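Local coordinates for protein malate dehydrogenase (Porphyromonas gingivalis, PDB 3FI9) that probably interconverts malate and oxaloacetate, using NAD as the hydride carrier, at residues Val265-Pro268 / Gly269-His272; His309-Lys312 / Leu313-Glu316. All blocks are in the same frame, centred on the assembly; numbering follows the deposited sequence.

Contact 1 is the hairpin turn at the end of strand 261-267, and contact 2 is one piece of helix 297-319, which follows later in the chain and packs beside it; their centres lie 13 Å apart. Arg314 joins them directly: its NH1 sits 2.9 Å from His272 O, a probable hydrogen bond that ties the helix to the residue where the hairpin chain turns its corner. Contact 1 stays away from the predicted sites. Contact 2 comes closer, with the side chain of Leu310 about 7 Å from that of His182, the predicted proton acceptor, and the side chain of Glu316 about 7 Å from that of Arg94, predicted to bind substrate.

Contact 1 (Val265-Pro268 / Gly269-His272); sequences VNVP and GFEH
Asn266 swings its CG opposite the backbone N (chi1 -178°), which carries the amide alongside the ring of His272, whose own CG lies beside its backbone N (chi1 -60°). The two side chains run the same way, and Asn266 OD1 comes to rest 3.4 Å above the imidazole plane, over the ring centre. The amide and the ring are turned 33° from each other. The same oxygen takes the backbone N of His272 at 2.8 Å, a bent bond whose donor stands above the carbonyl plane.

Nearer the turn, Val267 and Phe270 form an antiparallel hydrogen-bonded pair: Phe270 N reaches Val267 O at 2.9 Å, and Val267 N reaches Phe270 O at 3.2 Å. Pro268 and Gly269 are the corners of a type II turn, with glycine at the position where phi is positive. Glu271 folds its chain back so that OE2 accepts from Gly269 N at 2.8 Å. On the face that carries Val267 and Phe270, Phe270 CB meets Val265 CG1 and Val267 CG2, each at 4.0 Å, and the Phe270 side chain also touches Met275 and Ile291.

This is a two-residue beta hairpin that closes the end of strand 261-267, before the chain turns at His272 into strand 273-277. A side-chain carbonyl and a carboxylate accept two backbone N-H groups here, so polar side chains supplement the main-chain pairing in holding the turn and the corner at His272.

Contact 2 (His309-Lys312 / Leu313-Glu316); sequences HLAK and LRDE
Arg314 lays one face of its guanidinium over the methyl of Ala311, one turn earlier in the helix, with Ala311 CB 3.6 Å above the plane and offset toward the rim. Its edge is turned to Asp315. There NE and NH2 both grip a single oxygen, at 3.0 Å from NE to Asp315 OD1 and 3.1 Å from NH2 to the same atom, in a side-on salt bridge. Both donors come from one face of the carboxylate, while OD1 lies close to the guanidinium plane. A bend at chi3 (63°) curls the arginine back to reach its neighbour. The remaining terminal nitrogen, NH1, is taken by the backbone O of His272.

Along the backbone, the helix bonds run regularly from residue i+4 to i. Arg314 N meets Leu310 O at 2.9 Å, and Asp315 N meets Ala311 O at 3.0 Å. Leu313 N and Glu316 N complete the set on the carbonyls of His309 and Lys312. On the apolar flank, Leu313 packs on Ile131 and Leu98, and Leu310 on Ile273 and Met275, so this part of helix 297-319 touches strand 273-277 through Leu310 and helices 94-115 and 129-140 through Leu313.

The arginine is buried, yet all three of its nitrogens have acceptors. The carboxylate would partly balance its charge, and the bonds on two sides probably fix how the guanidinium is turned.

Contact 1 (Val265-Pro268 / Gly269-His272)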
loop_
_atom_site.group_PDB
_atom_site.type_symbol
_atom_site.label_atom_id
_atom_site.label_comp_id
_atom_site.label_asym_id
_atom_site.label_seq_id
_atom_site.Cartn_x
_atom_site.Cartn_y
_atom_site.Cartn_z
ATOM N N VAL A 265 -15.837 -25.486 9.487
ATOM C CA VAL A 265 -17.275 -25.796 9.540
ATOM C C VAL A 265 -17.386 -27.292 9.803
ATOM O O VAL A 265 -16.745 -28.101 9.133
ATOM C CB VAL A 265 -17.976 -25.501 8.173
ATOM C CG1 VAL A 265 -19.417 -25.954 8.225
ATOM C CG2 VAL A 265 -17.888 -23.978 7.824
ATOM N N ASN A 266 -18.202 -27.697 10.757
ATOM C CA ASN A 266 -18.426 -29.146 10.876
ATOM C C ASN A 266 -19.828 -29.345 11.393
ATOM O O ASN A 266 -20.003 -29.445 12.573
ATOM C CB ASN A 266 -17.432 -29.793 11.841
ATOM C CG ASN A 266 -17.614 -31.317 11.957
ATOM O OD1 ASN A 266 -17.935 -31.990 10.991
ATOM N ND2 ASN A 266 -17.396 -31.845 13.142
ATOM N N VAL A 267 -20.812 -29.397 10.502
ATOM C CA VAL A 267 -22.209 -29.545 10.908
ATOM C C VAL A 267 -22.878 -30.541 9.984
ATOM O O VAL A 267 -22.349 -30.880 8.928
ATOM C CB VAL A 267 -22.947 -28.213 10.841
ATOM C CG1 VAL A 267 -22.233 -27.166 11.713
ATOM C CG2 VAL A 267 -23.019 -27.727 9.375
ATOM N N PRO A 268 -24.056 -31.036 10.378
ATOM C CA PRO A 268 -24.668 -32.015 9.472
ATOM C C PRO A 268 -24.775 -31.455 8.060
ATOM O O PRO A 268 -25.175 -30.309 7.898
ATOM C CB PRO A 268 -26.071 -32.205 10.085
ATOM C CG PRO A 268 -25.852 -31.942 11.572
ATOM C CD PRO A 268 -24.850 -30.814 11.607
ATOM N N GLY A 269 -24.417 -32.238 7.047
ATOM C CA GLY A 269 -24.498 -31.804 5.639
ATOM C C GLY A 269 -23.248 -31.105 5.129
ATOM O O GLY A 269 -22.979 -31.069 3.926
ATOM N N PHE A 270 -22.460 -30.567 6.053
ATOM C CA PHE A 270 -21.210 -29.869 5.696
ATOM C C PHE A 270 -20.104 -30.254 6.711
ATOM O O PHE A 270 -19.710 -29.465 7.539
ATOM C CB PHE A 270 -21.492 -28.366 5.742
ATOM C CG PHE A 270 -22.512 -27.928 4.724
ATOM C CD1 PHE A 270 -22.131 -27.699 3.412
ATOM C CD2 PHE A 270 -23.861 -27.783 5.073
ATOM C CE1 PHE A 270 -23.076 -27.295 2.461
ATOM C CE2 PHE A 270 -24.831 -27.369 4.106
ATOM C CZ PHE A 270 -24.426 -27.134 2.817
ATOM N N GLU A 271 -19.650 -31.504 6.674
ATOM C CA GLU A 271 -18.821 -31.999 7.764
ATOM C C GLU A 271 -17.348 -31.748 7.515
ATOM O O GLU A 271 -16.894 -31.887 6.379
ATOM C CB GLU A 271 -19.075 -33.508 7.913
ATOM C CG GLU A 271 -20.550 -33.834 8.218
ATOM C CD GLU A 271 -21.436 -34.010 6.986
ATOM O OE1 GLU A 271 -20.999 -33.759 5.814
ATOM O OE2 GLU A 271 -22.617 -34.394 7.206
ATOM N N HIS A 272 -16.591 -31.411 8.571
ATOM C CA HIS A 272 -15.101 -31.519 8.511
ATOM C C HIS A 272 -14.465 -30.797 7.351
ATOM O O HIS A 272 -13.817 -31.411 6.488
ATOM C CB HIS A 272 -14.682 -32.993 8.449
ATOM C CG HIS A 272 -15.143 -33.782 9.625
ATOM N ND1 HIS A 272 -16.036 -34.831 9.519
ATOM C CD2 HIS A 272 -14.892 -33.628 10.946
ATOM C CE1 HIS A 272 -16.301 -35.305 10.724
ATOM N NE2 HIS A 272 -15.621 -34.596 11.608
#

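Contact 2 (His309-Lys312 / Leu313-Glu316)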
loop_
_atom_site.group_PDB
_atom_site.type_symbol
_atom_site.label_atom_id
_atom_site.label_comp_id
_atom_site.label_asym_id
_atom_site.label_seq_id
_atom_site.Cartn_x
_atom_site.Cartn_y
_atom_site.Cartn_z
ATOM N N HIS A 309 -17.126 -30.608 -3.820
ATOM C CA HIS A 309 -15.827 -30.490 -4.471
ATOM C C HIS A 309 -14.726 -30.277 -3.427
ATOM O O HIS A 309 -13.609 -30.822 -3.553
ATOM C CB HIS A 309 -15.839 -29.325 -5.453
ATOM C CG HIS A 309 -14.583 -29.192 -6.243
ATOM N ND1 HIS A 309 -13.422 -28.671 -5.712
ATOM C CD2 HIS A 309 -14.305 -29.502 -7.535
ATOM C CE1 HIS A 309 -12.479 -28.669 -6.640
ATOM N NE2 HIS A 309 -12.988 -29.162 -7.756
ATOM N N LEU A 310 -15.031 -29.491 -2.394
ATOM C CA LEU A 310 -14.033 -29.223 -1.353
ATOM C C LEU A 310 -13.677 -30.510 -0.589
ATOM O O LEU A 310 -12.505 -30.754 -0.267
ATOM C CB LEU A 310 -14.541 -28.166 -0.361
ATOM C CG LEU A 310 -14.726 -26.771 -0.993
ATOM C CD1 LEU A 310 -15.180 -25.749 0.065
ATOM C CD2 LEU A 310 -13.449 -26.308 -1.663
ATOM N N ALA A 311 -14.706 -31.304 -0.311
ATOM C CA ALA A 311 -14.582 -32.567 0.403
ATOM C C ALA A 311 -13.764 -33.566 -0.402
ATOM O O ALA A 311 -12.931 -34.293 0.147
ATOM C CB ALA A 311 -15.985 -33.128 0.724
ATOM N N LYS A 312 -13.937 -33.580 -1.712
ATOM C CA LYS A 312 -13.050 -34.405 -2.526
ATOM C C LYS A 312 -11.578 -34.005 -2.456
ATOM O O LYS A 312 -10.694 -34.880 -2.404
ATOM C CB LYS A 312 -13.515 -34.476 -3.976
ATOM C CG LYS A 312 -14.749 -35.358 -4.097
ATOM C CD LYS A 312 -15.352 -35.256 -5.483
ATOM C CE LYS A 312 -14.296 -35.404 -6.542
ATOM N NZ LYS A 312 -14.942 -35.850 -7.819
ATOM N N LEU A 313 -11.300 -32.702 -2.435
ATOM C CA LEU A 313 -9.912 -32.234 -2.343
ATOM C C LEU A 313 -9.323 -32.558 -0.954
ATOM O O LEU A 313 -8.177 -32.991 -0.843
ATOM C CB LEU A 313 -9.815 -30.713 -2.602
ATOM C CG LEU A 313 -8.433 -30.213 -3.039
ATOM C CD1 LEU A 313 -8.033 -30.892 -4.371
ATOM C CD2 LEU A 313 -8.389 -28.704 -3.175
ATOM N N ARG A 314 -10.111 -32.342 0.094
ATOM C CA ARG A 314 -9.701 -32.721 1.439
ATOM C C ARG A 314 -9.287 -34.193 1.475
ATOM O O ARG A 314 -8.255 -34.525 2.041
ATOM C CB ARG A 314 -10.826 -32.500 2.431
ATOM C CG ARG A 314 -10.552 -32.982 3.848
ATOM C CD ARG A 314 -11.902 -33.228 4.563
ATOM N NE ARG A 314 -12.683 -34.289 3.907
ATOM C CZ ARG A 314 -14.006 -34.419 4.007
ATOM N NH1 ARG A 314 -14.685 -33.571 4.742
ATOM N NH2 ARG A 314 -14.651 -35.406 3.380
ATOM N N ASP A 315 -10.078 -35.063 0.846
ATOM C CA ASP A 315 -9.794 -36.501 0.888
ATOM C C ASP A 315 -8.516 -36.889 0.103
ATOM O O ASP A 315 -7.790 -37.799 0.513
ATOM C CB ASP A 315 -11.005 -37.319 0.413
ATOM C CG ASP A 315 -12.198 -37.234 1.363
ATOM O OD1 ASP A 315 -12.047 -36.912 2.584
ATOM O OD2 ASP A 315 -13.316 -37.518 0.869
ATOM N N GLU A 316 -8.221 -36.200 -0.995
ATOM C CA GLU A 316 -6.914 -36.334 -1.636
ATOM C C GLU A 316 -5.754 -36.095 -0.667
ATOM O O GLU A 316 -4.788 -36.862 -0.618
ATOM C CB GLU A 316 -6.744 -35.336 -2.781
ATOM C CG GLU A 316 -7.253 -35.771 -4.130
ATOM C CD GLU A 316 -6.788 -34.842 -5.233
ATOM O OE1 GLU A 316 -7.666 -34.208 -5.847
ATOM O OE2 GLU A 316 -5.556 -34.754 -5.491
#